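Local coordinates for SM80.1 Vicilin (Solanum melongena, PDB 5VF5), which probably serves as a seed storage protein of the 7S vicilin family, built from two cupin domains, and binds copper and sodium ions in this crystal, at residues 18-23 with 32-37; 49-54 with 123-128; 72-77 with 340-345. One frame throughout, in Å; residues are numbered along the deposited sequence.

Contact 1. Residues 18-23 with 32-37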
loop_
_atom_site.group_PDB
_atom_site.type_symbol
_atom_site.label_atom_id
_atom_site.label_comp_id
_atom_site.label_asym_id
_atom_site.label_seq_id
_atom_site.Cartn_x
_atom_site.Cartn_y
_atom_site.Cartn_z
ATOM N N ARG A 18 4.682 -7.209 12.407
ATOM C CA ARG A 18 4.638 -8.407 11.568
ATOM C C ARG A 18 5.367 -8.270 10.260
ATOM O O ARG A 18 5.648 -9.276 9.618
ATOM C CB ARG A 18 3.208 -8.887 11.380
ATOM C CG ARG A 18 2.712 -9.442 12.717
ATOM C CD ARG A 18 1.355 -10.020 12.681
ATOM N NE ARG A 18 1.136 -11.114 11.746
ATOM C CZ ARG A 18 -0.077 -11.455 11.325
ATOM N NH1 ARG A 18 -1.134 -10.818 11.815
ATOM N NH2 ARG A 18 -0.240 -12.438 10.438
ATOM N N PHE A 19 5.670 -7.047 9.854
ATOM C CA PHE A 19 6.491 -6.848 8.673
ATOM C C PHE A 19 7.911 -7.372 8.975
ATOM O O PHE A 19 8.466 -7.053 10.012
ATOM C CB PHE A 19 6.595 -5.406 8.202
ATOM C CG PHE A 19 5.353 -4.849 7.517
ATOM C CD1 PHE A 19 4.195 -4.565 8.232
ATOM C CD2 PHE A 19 5.366 -4.558 6.181
ATOM C CE1 PHE A 19 3.097 -4.059 7.596
ATOM C CE2 PHE A 19 4.269 -3.990 5.550
ATOM C CZ PHE A 19 3.135 -3.745 6.247
ATOM N N GLN A 20 8.472 -8.166 8.075
ATOM C CA GLN A 20 9.787 -8.805 8.287
ATOM C C GLN A 20 10.835 -8.175 7.382
ATOM O O GLN A 20 10.621 -8.152 6.160
ATOM C CB GLN A 20 9.664 -10.300 7.997
ATOM C CG GLN A 20 8.740 -11.011 8.978
ATOM C CD GLN A 20 8.649 -12.510 8.784
ATOM O OE1 GLN A 20 8.169 -13.007 7.747
ATOM N NE2 GLN A 20 9.065 -13.249 9.807
ATOM N N SER A 21 11.950 -7.686 7.946
ATOM C CA SER A 21 13.043 -7.166 7.113
ATOM C C SER A 21 13.625 -8.271 6.256
ATOM O O SER A 21 13.938 -9.351 6.746
ATOM C CB SER A 21 14.257 -6.561 7.869
ATOM O OG SER A 21 13.898 -5.483 8.611
ATOM N N ARG A 22 13.814 -7.981 4.982
ATOM C CA ARG A 22 14.426 -8.926 4.058
ATOM C C ARG A 22 15.954 -8.947 4.095
ATOM O O ARG A 22 16.586 -9.886 3.633
ATOM C CB ARG A 22 13.926 -8.692 2.639
ATOM C CG ARG A 22 12.508 -9.264 2.421
ATOM C CD ARG A 22 12.599 -10.775 2.110
ATOM N NE ARG A 22 11.341 -11.487 1.869
ATOM C CZ ARG A 22 10.719 -11.643 0.690
ATOM N NH1 ARG A 22 11.157 -11.069 -0.419
ATOM N NH2 ARG A 22 9.585 -12.332 0.646
ATOM N N PHE A 23 16.526 -7.910 4.668
ATOM C CA PHE A 23 17.984 -7.799 4.809
ATOM C C PHE A 23 18.298 -6.835 5.930
ATOM O O PHE A 23 17.424 -6.075 6.373
ATOM C CB PHE A 23 18.652 -7.383 3.500
ATOM C CG PHE A 23 17.996 -6.208 2.782
ATOM C CD1 PHE A 23 18.046 -4.927 3.312
ATOM C CD2 PHE A 23 17.342 -6.382 1.576
ATOM C CE1 PHE A 23 17.473 -3.854 2.671
ATOM C CE2 PHE A 23 16.747 -5.308 0.942
ATOM C CZ PHE A 23 16.849 -4.043 1.473
ATOM N N ILE A 32 8.551 -6.760 4.586
ATOM C CA ILE A 32 7.426 -7.305 3.870
ATOM C C ILE A 32 6.544 -8.084 4.825
ATOM O O ILE A 32 6.990 -8.825 5.707
ATOM C CB ILE A 32 7.884 -8.174 2.692
ATOM C CG1 ILE A 32 6.730 -8.635 1.794
ATOM C CG2 ILE A 32 8.742 -9.321 3.124
ATOM C CD1 ILE A 32 7.218 -9.216 0.455
ATOM N N LEU A 33 5.247 -7.891 4.681
ATOM C CA LEU A 33 4.281 -8.637 5.483
ATOM C C LEU A 33 4.272 -10.088 4.993
ATOM O O LEU A 33 4.488 -10.334 3.803
ATOM C CB LEU A 33 2.915 -8.009 5.290
ATOM C CG LEU A 33 1.843 -8.224 6.277
ATOM C CD1 LEU A 33 2.275 -7.815 7.710
ATOM C CD2 LEU A 33 0.630 -7.412 5.845
ATOM N N PRO A 34 4.023 -11.065 5.892
ATOM C CA PRO A 34 3.839 -12.421 5.413
ATOM C C PRO A 34 2.707 -12.577 4.405
ATOM O O PRO A 34 1.838 -11.690 4.312
ATOM C CB PRO A 34 3.564 -13.214 6.688
ATOM C CG PRO A 34 4.201 -12.400 7.765
ATOM C CD PRO A 34 3.952 -10.967 7.352
ATOM N N LYS A 35 2.654 -13.703 3.729
ATOM C CA LYS A 35 1.496 -14.000 2.913
ATOM C C LYS A 35 0.220 -13.826 3.710
ATOM O O LYS A 35 0.178 -14.157 4.905
ATOM C CB LYS A 35 1.534 -15.451 2.427
ATOM C CG LYS A 35 2.498 -15.669 1.301
ATOM C CD LYS A 35 2.422 -17.096 0.759
ATOM C CE LYS A 35 1.014 -17.477 0.277
ATOM N NZ LYS A 35 0.971 -18.808 -0.390
ATOM N N PHE A 36 -0.828 -13.330 3.086
ATOM C CA PHE A 36 -2.050 -13.046 3.846
ATOM C C PHE A 36 -2.738 -14.277 4.427
ATOM O O PHE A 36 -3.466 -14.181 5.425
ATOM C CB PHE A 36 -3.005 -12.274 2.968
ATOM C CG PHE A 36 -2.563 -10.875 2.715
ATOM C CD1 PHE A 36 -2.543 -9.935 3.761
ATOM C CD2 PHE A 36 -2.212 -10.449 1.465
ATOM C CE1 PHE A 36 -2.176 -8.643 3.512
ATOM C CE2 PHE A 36 -1.810 -9.146 1.238
ATOM C CZ PHE A 36 -1.819 -8.243 2.267
ATOM N N THR A 37 -2.482 -15.399 3.805
ATOM C CA THR A 37 -2.985 -16.700 4.259
ATOM C C THR A 37 -2.170 -17.333 5.376
ATOM O O THR A 37 -2.540 -18.432 5.831
ATOM C CB THR A 37 -3.046 -17.646 3.060
ATOM O OG1 THR A 37 -1.792 -17.582 2.360
ATOM C CG2 THR A 37 -4.182 -17.222 2.101
HETATM O O HOH W 1 7.283 -11.680 5.381
#
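Gln20 and Ile32 meet as an antiparallel hydrogen-bonded pair: Gln20 N donates to Ile32 O at 2.9 Å, nearly straight at 174°, and Ile32 N returns the bond to Gln20 O. A water ties the same residues a second time, giving one hydrogen to Ile32 O and the other to Gln20 OE1, so Ile32 O is gripped twice.

Arg22 can be traced outward from CB. Past CB the chain bends sharply (chi2 -83°), which lays it over Ile32. CG comes 3.8 Å from Ile32 CG2, and NE closes to 3.6 Å of that same methyl, which also lies against CZ and therefore covers one face of the guanidinium. NH2 goes on to Ile32 CD1 at 3.9 Å, while NH1 bonds to Val135 O. This is the open end of a β-hairpin formed by strands 20-21 and 28-32, at the margin of the six-stranded sheet of the first cupin domain.

Beyond the pair, Leu33 leans over the Phe19 ring: its CD1 sits 4.1 Å from the centroid, 25° off the normal, a CH-pi contact offset toward the ring's CD1-CE1 side. Pro34 CD presses on Arg18 O at 3.3 Å, and the Arg18 guanidinium turns to Gln38 through NH2.

Contact 2. Residues 49-54 with 123-128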
loop_
_atom_site.group_PDB
_atom_site.type_symbol
_atom_site.label_atom_id
_atom_site.label_comp_id
_atom_site.label_asym_id
_atom_site.label_seq_id
_atom_site.Cartn_x
_atom_site.Cartn_y
_atom_site.Cartn_z
ATOM N N PHE A 49 -1.062 -11.509 -3.411
ATOM C CA PHE A 49 -0.608 -10.154 -3.173
ATOM C C PHE A 49 0.230 -10.060 -1.897
ATOM O O PHE A 49 -0.013 -10.769 -0.909
ATOM C CB PHE A 49 -1.773 -9.198 -3.107
ATOM C CG PHE A 49 -2.446 -8.957 -4.429
ATOM C CD1 PHE A 49 -1.985 -7.989 -5.275
ATOM C CD2 PHE A 49 -3.497 -9.762 -4.834
ATOM C CE1 PHE A 49 -2.575 -7.782 -6.504
ATOM C CE2 PHE A 49 -4.089 -9.563 -6.075
ATOM C CZ PHE A 49 -3.645 -8.556 -6.881
ATOM N N ARG A 50 1.240 -9.206 -1.930
ATOM C CA ARG A 50 2.032 -8.896 -0.752
ATOM C C ARG A 50 2.098 -7.404 -0.592
ATOM O O ARG A 50 2.168 -6.673 -1.616
ATOM C CB ARG A 50 3.425 -9.466 -0.876
ATOM C CG ARG A 50 3.507 -10.982 -1.038
ATOM C CD ARG A 50 3.081 -11.757 0.196
ATOM N NE ARG A 50 4.074 -11.683 1.254
ATOM C CZ ARG A 50 5.183 -12.422 1.324
ATOM N NH1 ARG A 50 5.473 -13.300 0.359
ATOM N NH2 ARG A 50 6.012 -12.279 2.357
ATOM N N VAL A 51 2.233 -6.925 0.641
ATOM C CA VAL A 51 2.542 -5.535 0.881
ATOM C C VAL A 51 3.833 -5.392 1.616
ATOM O O VAL A 51 4.193 -6.255 2.436
ATOM C CB VAL A 51 1.412 -4.700 1.553
ATOM C CG1 VAL A 51 0.204 -4.580 0.640
ATOM C CG2 VAL A 51 1.038 -5.227 2.900
ATOM N N SER A 52 4.530 -4.303 1.348
ATOM C CA SER A 52 5.841 -4.056 1.953
ATOM C C SER A 52 6.067 -2.562 2.115
ATOM O O SER A 52 5.311 -1.726 1.583
ATOM C CB SER A 52 6.945 -4.691 1.086
ATOM O OG SER A 52 6.926 -4.150 -0.232
ATOM N N VAL A 53 7.134 -2.246 2.813
ATOM C CA VAL A 53 7.578 -0.879 3.013
ATOM C C VAL A 53 9.071 -0.806 2.674
ATOM O O VAL A 53 9.817 -1.709 3.013
ATOM C CB VAL A 53 7.293 -0.339 4.448
ATOM C CG1 VAL A 53 7.939 1.024 4.684
ATOM C CG2 VAL A 53 5.801 -0.239 4.696
ATOM N N ILE A 54 9.450 0.244 1.928
ATOM C CA ILE A 54 10.834 0.604 1.703
ATOM C C ILE A 54 11.070 1.929 2.399
ATOM O O ILE A 54 10.334 2.892 2.170
ATOM C CB ILE A 54 11.152 0.760 0.196
ATOM C CG1 ILE A 54 10.811 -0.526 -0.563
ATOM C CG2 ILE A 54 12.616 1.168 0.033
ATOM C CD1 ILE A 54 10.881 -0.415 -2.071
ATOM N N TYR A 123 5.212 2.740 0.292
ATOM C CA TYR A 123 4.319 1.593 0.495
ATOM C C TYR A 123 4.158 0.869 -0.832
ATOM O O TYR A 123 3.850 1.492 -1.852
ATOM C CB TYR A 123 2.968 2.112 0.995
ATOM C CG TYR A 123 1.870 1.123 1.348
ATOM C CD1 TYR A 123 2.164 -0.092 1.939
ATOM C CD2 TYR A 123 0.515 1.462 1.164
ATOM C CE1 TYR A 123 1.162 -0.978 2.282
ATOM C CE2 TYR A 123 -0.494 0.600 1.542
ATOM C CZ TYR A 123 -0.172 -0.610 2.101
ATOM O OH TYR A 123 -1.182 -1.452 2.473
ATOM N N VAL A 124 4.336 -0.442 -0.851
ATOM C CA VAL A 124 4.391 -1.241 -2.055
ATOM C C VAL A 124 3.378 -2.351 -2.030
ATOM O O VAL A 124 3.301 -3.106 -1.054
ATOM C CB VAL A 124 5.795 -1.826 -2.245
ATOM C CG1 VAL A 124 5.884 -2.645 -3.523
ATOM C CG2 VAL A 124 6.870 -0.755 -2.194
ATOM N N LEU A 125 2.648 -2.512 -3.125
ATOM C CA LEU A 125 1.819 -3.687 -3.387
ATOM C C LEU A 125 2.546 -4.506 -4.447
ATOM O O LEU A 125 2.970 -3.909 -5.466
ATOM C CB LEU A 125 0.478 -3.250 -3.976
ATOM C CG LEU A 125 -0.492 -4.392 -4.277
ATOM C CD1 LEU A 125 -0.993 -5.084 -3.005
ATOM C CD2 LEU A 125 -1.656 -3.923 -5.154
ATOM N N ALA A 126 2.696 -5.823 -4.267
ATOM C CA ALA A 126 3.226 -6.659 -5.332
ATOM C C ALA A 126 2.327 -7.861 -5.523
ATOM O O ALA A 126 1.703 -8.337 -4.584
ATOM C CB ALA A 126 4.656 -7.087 -5.049
ATOM N N LYS A 127 2.249 -8.333 -6.762
ATOM C CA LYS A 127 1.528 -9.539 -7.069
ATOM C C LYS A 127 2.486 -10.588 -7.639
ATOM O O LYS A 127 3.261 -10.289 -8.569
ATOM C CB LYS A 127 0.415 -9.263 -8.122
ATOM C CG LYS A 127 -0.502 -10.442 -8.307
ATOM C CD LYS A 127 -1.490 -10.240 -9.418
ATOM C CE LYS A 127 -2.362 -11.484 -9.551
ATOM N NZ LYS A 127 -3.308 -11.364 -10.690
ATOM N N SER A 128 2.413 -11.802 -7.116
ATOM C CA SER A 128 3.265 -12.878 -7.599
ATOM C C SER A 128 2.944 -13.275 -9.028
ATOM O O SER A 128 1.818 -13.152 -9.479
ATOM C CB SER A 128 3.162 -14.063 -6.679
ATOM O OG SER A 128 1.837 -14.570 -6.626
#
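Phe49 and Lys127 face each other as a non-hydrogen-bonded pair, and the lysine's methylenes lie across the phenyl ring. Lys127 CB already lies by Phe49 CE1; with CG anti to the backbone N (chi1 -171°), the extended chain carries CG and CD on along the ring. CG stands 4.0 Å from the ring centroid, a CH-pi contact over the face, and CD follows at 3.7 Å from Phe49 CZ.

The next bump is Leu125. Its CD1 pushes into the hollow between the two residues that flank Arg50 on the other strand, 3.8 Å from Phe49 CD1 and 3.9 Å from Val51 CG1. Val51 in turn bulges against Tyr123: in one of its two conformers, CE1 reaches Val51 CB while Ser52 O lies at the edge of the ring. This face is covered by strand 337-344 of the second cupin domain, with Phe342 on Val51 and Leu125 and Ile344 on Phe49.

Arg50, Ser52, Val124 and Ala126 point to the other face. There Ile54 CD1 comes round to Val124 CG2 at 4.0 Å, and Ser52 OG, in one of two conformers, lies 3.3 Å from Val124 CB. Small Ala126 sits opposite Arg50, whose long chain leads away from it to Gly133 O and Leu33 O.

Strands 49-56 and 120-128 are neighbours in the antiparallel sheet of the first cupin, their local directions 153° apart. Reciprocal backbone bonds join Arg50 with Ala126, both 2.8 Å between N and O, and Ser52 with Val124.

Main-chain bonds thus set the register, hydrocarbon packs on both faces, most extensively on that of Phe49, Val51 and Leu125, and the Arg50 guanidinium and Tyr123 OH are satisfied by carbonyls, the latter by Val267 O.

Contact 3. Residues 72-77 with 340-345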
loop_
_atom_site.group_PDB
_atom_site.type_symbol
_atom_site.label_atom_id
_atom_site.label_comp_id
_atom_site.label_asym_id
_atom_site.label_seq_id
_atom_site.Cartn_x
_atom_site.Cartn_y
_atom_site.Cartn_z
ATOM N N ILE A 72 3.169 -1.895 -7.419
ATOM C CA ILE A 72 2.746 -0.501 -7.398
ATOM C C ILE A 72 3.437 0.147 -6.206
ATOM O O ILE A 72 3.320 -0.350 -5.075
ATOM C CB ILE A 72 1.229 -0.339 -7.224
ATOM C CG1 ILE A 72 0.480 -1.070 -8.329
ATOM C CG2 ILE A 72 0.886 1.128 -7.197
ATOM C CD1 ILE A 72 -1.002 -1.081 -8.128
ATOM N N PHE A 73 4.222 1.187 -6.465
ATOM C CA PHE A 73 4.915 1.959 -5.441
ATOM C C PHE A 73 4.091 3.202 -5.146
ATOM O O PHE A 73 3.699 3.912 -6.077
ATOM C CB PHE A 73 6.320 2.401 -5.907
ATOM C CG PHE A 73 7.410 1.381 -5.864
ATOM C CD1 PHE A 73 7.186 0.018 -5.927
ATOM C CD2 PHE A 73 8.725 1.815 -5.773
ATOM C CE1 PHE A 73 8.232 -0.872 -5.876
ATOM C CE2 PHE A 73 9.771 0.917 -5.727
ATOM C CZ PHE A 73 9.517 -0.426 -5.798
ATOM N N VAL A 74 3.896 3.529 -3.890
ATOM C CA VAL A 74 3.227 4.739 -3.455
ATOM C C VAL A 74 4.110 5.461 -2.470
ATOM O O VAL A 74 4.471 4.931 -1.422
ATOM C CB VAL A 74 1.869 4.440 -2.819
ATOM C CG1 VAL A 74 1.135 5.727 -2.419
ATOM C CG2 VAL A 74 1.020 3.598 -3.728
ATOM N N VAL A 75 4.516 6.690 -2.791
ATOM C CA VAL A 75 5.361 7.444 -1.876
ATOM C C VAL A 75 4.532 8.048 -0.751
ATOM O O VAL A 75 3.615 8.836 -0.984
ATOM C CB VAL A 75 6.143 8.546 -2.595
ATOM C CG1 VAL A 75 7.043 9.280 -1.639
ATOM C CG2 VAL A 75 6.956 7.943 -3.709
ATOM N N VAL A 76 4.854 7.662 0.478
ATOM C CA VAL A 76 4.147 8.102 1.691
ATOM C C VAL A 76 4.823 9.293 2.367
ATOM O O VAL A 76 4.185 10.066 3.047
ATOM C CB VAL A 76 4.104 6.955 2.734
ATOM C CG1 VAL A 76 3.654 7.442 4.121
ATOM C CG2 VAL A 76 3.221 5.838 2.233
ATOM N N ARG A 77 6.139 9.410 2.211
ATOM C CA ARG A 77 6.909 10.467 2.878
ATOM C C ARG A 77 8.165 10.734 2.089
ATOM O O ARG A 77 8.783 9.817 1.526
ATOM C CB ARG A 77 7.292 10.030 4.309
ATOM C CG ARG A 77 7.721 11.144 5.218
ATOM C CD ARG A 77 7.415 10.744 6.645
ATOM N NE ARG A 77 6.001 10.412 6.831
ATOM C CZ ARG A 77 5.551 9.198 7.115
ATOM N NH1 ARG A 77 4.253 9.006 7.295
ATOM N NH2 ARG A 77 6.401 8.178 7.239
ATOM N N VAL A 340 -3.166 4.850 3.335
ATOM C CA VAL A 340 -3.123 4.505 1.938
ATOM C C VAL A 340 -3.700 3.125 1.849
ATOM O O VAL A 340 -3.335 2.240 2.627
ATOM C CB VAL A 340 -1.690 4.455 1.396
ATOM C CG1 VAL A 340 -1.669 3.977 -0.060
ATOM C CG2 VAL A 340 -1.090 5.808 1.547
ATOM N N GLY A 341 -4.643 2.939 0.945
ATOM C CA GLY A 341 -5.263 1.621 0.738
ATOM C C GLY A 341 -5.001 1.100 -0.667
ATOM O O GLY A 341 -5.168 1.824 -1.668
ATOM N N PHE A 342 -4.548 -0.110 -0.782
ATOM C CA PHE A 342 -4.522 -0.792 -2.048
ATOM C C PHE A 342 -5.813 -1.550 -2.221
ATOM O O PHE A 342 -6.205 -2.334 -1.355
ATOM C CB PHE A 342 -3.341 -1.760 -2.117
ATOM C CG PHE A 342 -2.009 -1.086 -2.193
ATOM C CD1 PHE A 342 -1.689 -0.344 -3.319
ATOM C CD2 PHE A 342 -1.061 -1.214 -1.198
ATOM C CE1 PHE A 342 -0.463 0.278 -3.447
ATOM C CE2 PHE A 342 0.178 -0.609 -1.310
ATOM C CZ PHE A 342 0.491 0.153 -2.425
ATOM N N GLY A 343 -6.445 -1.367 -3.355
ATOM C CA GLY A 343 -7.655 -2.098 -3.706
ATOM C C GLY A 343 -7.366 -3.225 -4.690
ATOM O O GLY A 343 -6.708 -2.998 -5.718
ATOM N N ILE A 344 -7.827 -4.411 -4.359
ATOM C CA ILE A 344 -7.662 -5.599 -5.169
ATOM C C ILE A 344 -9.060 -5.852 -5.782
ATOM O O ILE A 344 -10.079 -5.547 -5.121
ATOM C CB ILE A 344 -7.141 -6.749 -4.260
ATOM C CG1 ILE A 344 -5.678 -6.382 -3.792
ATOM C CG2 ILE A 344 -7.192 -8.083 -5.005
ATOM C CD1 ILE A 344 -5.171 -7.226 -2.656
ATOM N N ASN A 345 -9.145 -6.371 -7.019
ATOM C CA ASN A 345 -10.431 -6.532 -7.706
ATOM C C ASN A 345 -11.119 -5.153 -7.836
ATOM O O ASN A 345 -12.330 -5.018 -7.557
ATOM C CB ASN A 345 -11.368 -7.553 -7.018
ATOM C CG ASN A 345 -10.747 -8.930 -6.898
ATOM O OD1 ASN A 345 -10.802 -9.548 -5.793
ATOM N ND2 ASN A 345 -10.099 -9.391 -7.967
#
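Phe342 lays the CE1-CZ edge of its ring against both Ile72 and Val74, and this is the tight end of the contact. CE1 comes 3.6 Å from Val74 CG2, with CZ at 3.7 Å from the same methyl. CE1 also meets Ile72 CG2 at 4.1 Å, and CZ lies obliquely near Ile72 O. The ring gets there because its CG is anti to the carbonyl carbon (chi1 -70°), running past the two aliphatic chains in the opposite direction. Tyr123 meets the same ring with the planes at about 40°.

Toward Val340 the fit slackens. Val74 CG1 and Val340 CG1 reach each other tip to tip at 4.1 Å, and Val76 CG2 is only just in touch with Val340 CG2 at 4.4 Å. Val76 does not point straight across: it and Arg77 both face Phe121, a classic beta bulge. This slacker end is still buried, with Val271 lying against both Val76 and Val340.

Strand 69-77 belongs to the first cupin and strand 337-344 to the second. They run antiparallel at 170°, but with axes 9.8 Å apart they are layers of two sheets packed face to face.

No hydrogen bond crosses between the segments; between them the contact is apolar, so the fit rests on how the ring and the aliphatic branches match in shape.

The three contacts step from the margin of the first cupin sheet to its interface with the second cupin. Residues 32-37 of contact 1 run beside strand 49-56 of contact 2, with centres about 9 Å apart: Leu33 N lies 3.0 Å from Val51 O, a probable hydrogen bond. Contacts 2 and 3, also about 9 Å between centres, meet where strand 120-128 pairs with 69-77, Leu125 O being 2.8 Å from Ile72 N. Contacts 1 and 3 do not touch; their centres are about 16 Å apart. The sodium ion, bound at Ala25 and Gly28, is about 11 Å from the Arg22 side chain and about 10 Å from that of Ile54. None of the three contacts includes the copper ligands Cys281, His283 and His325.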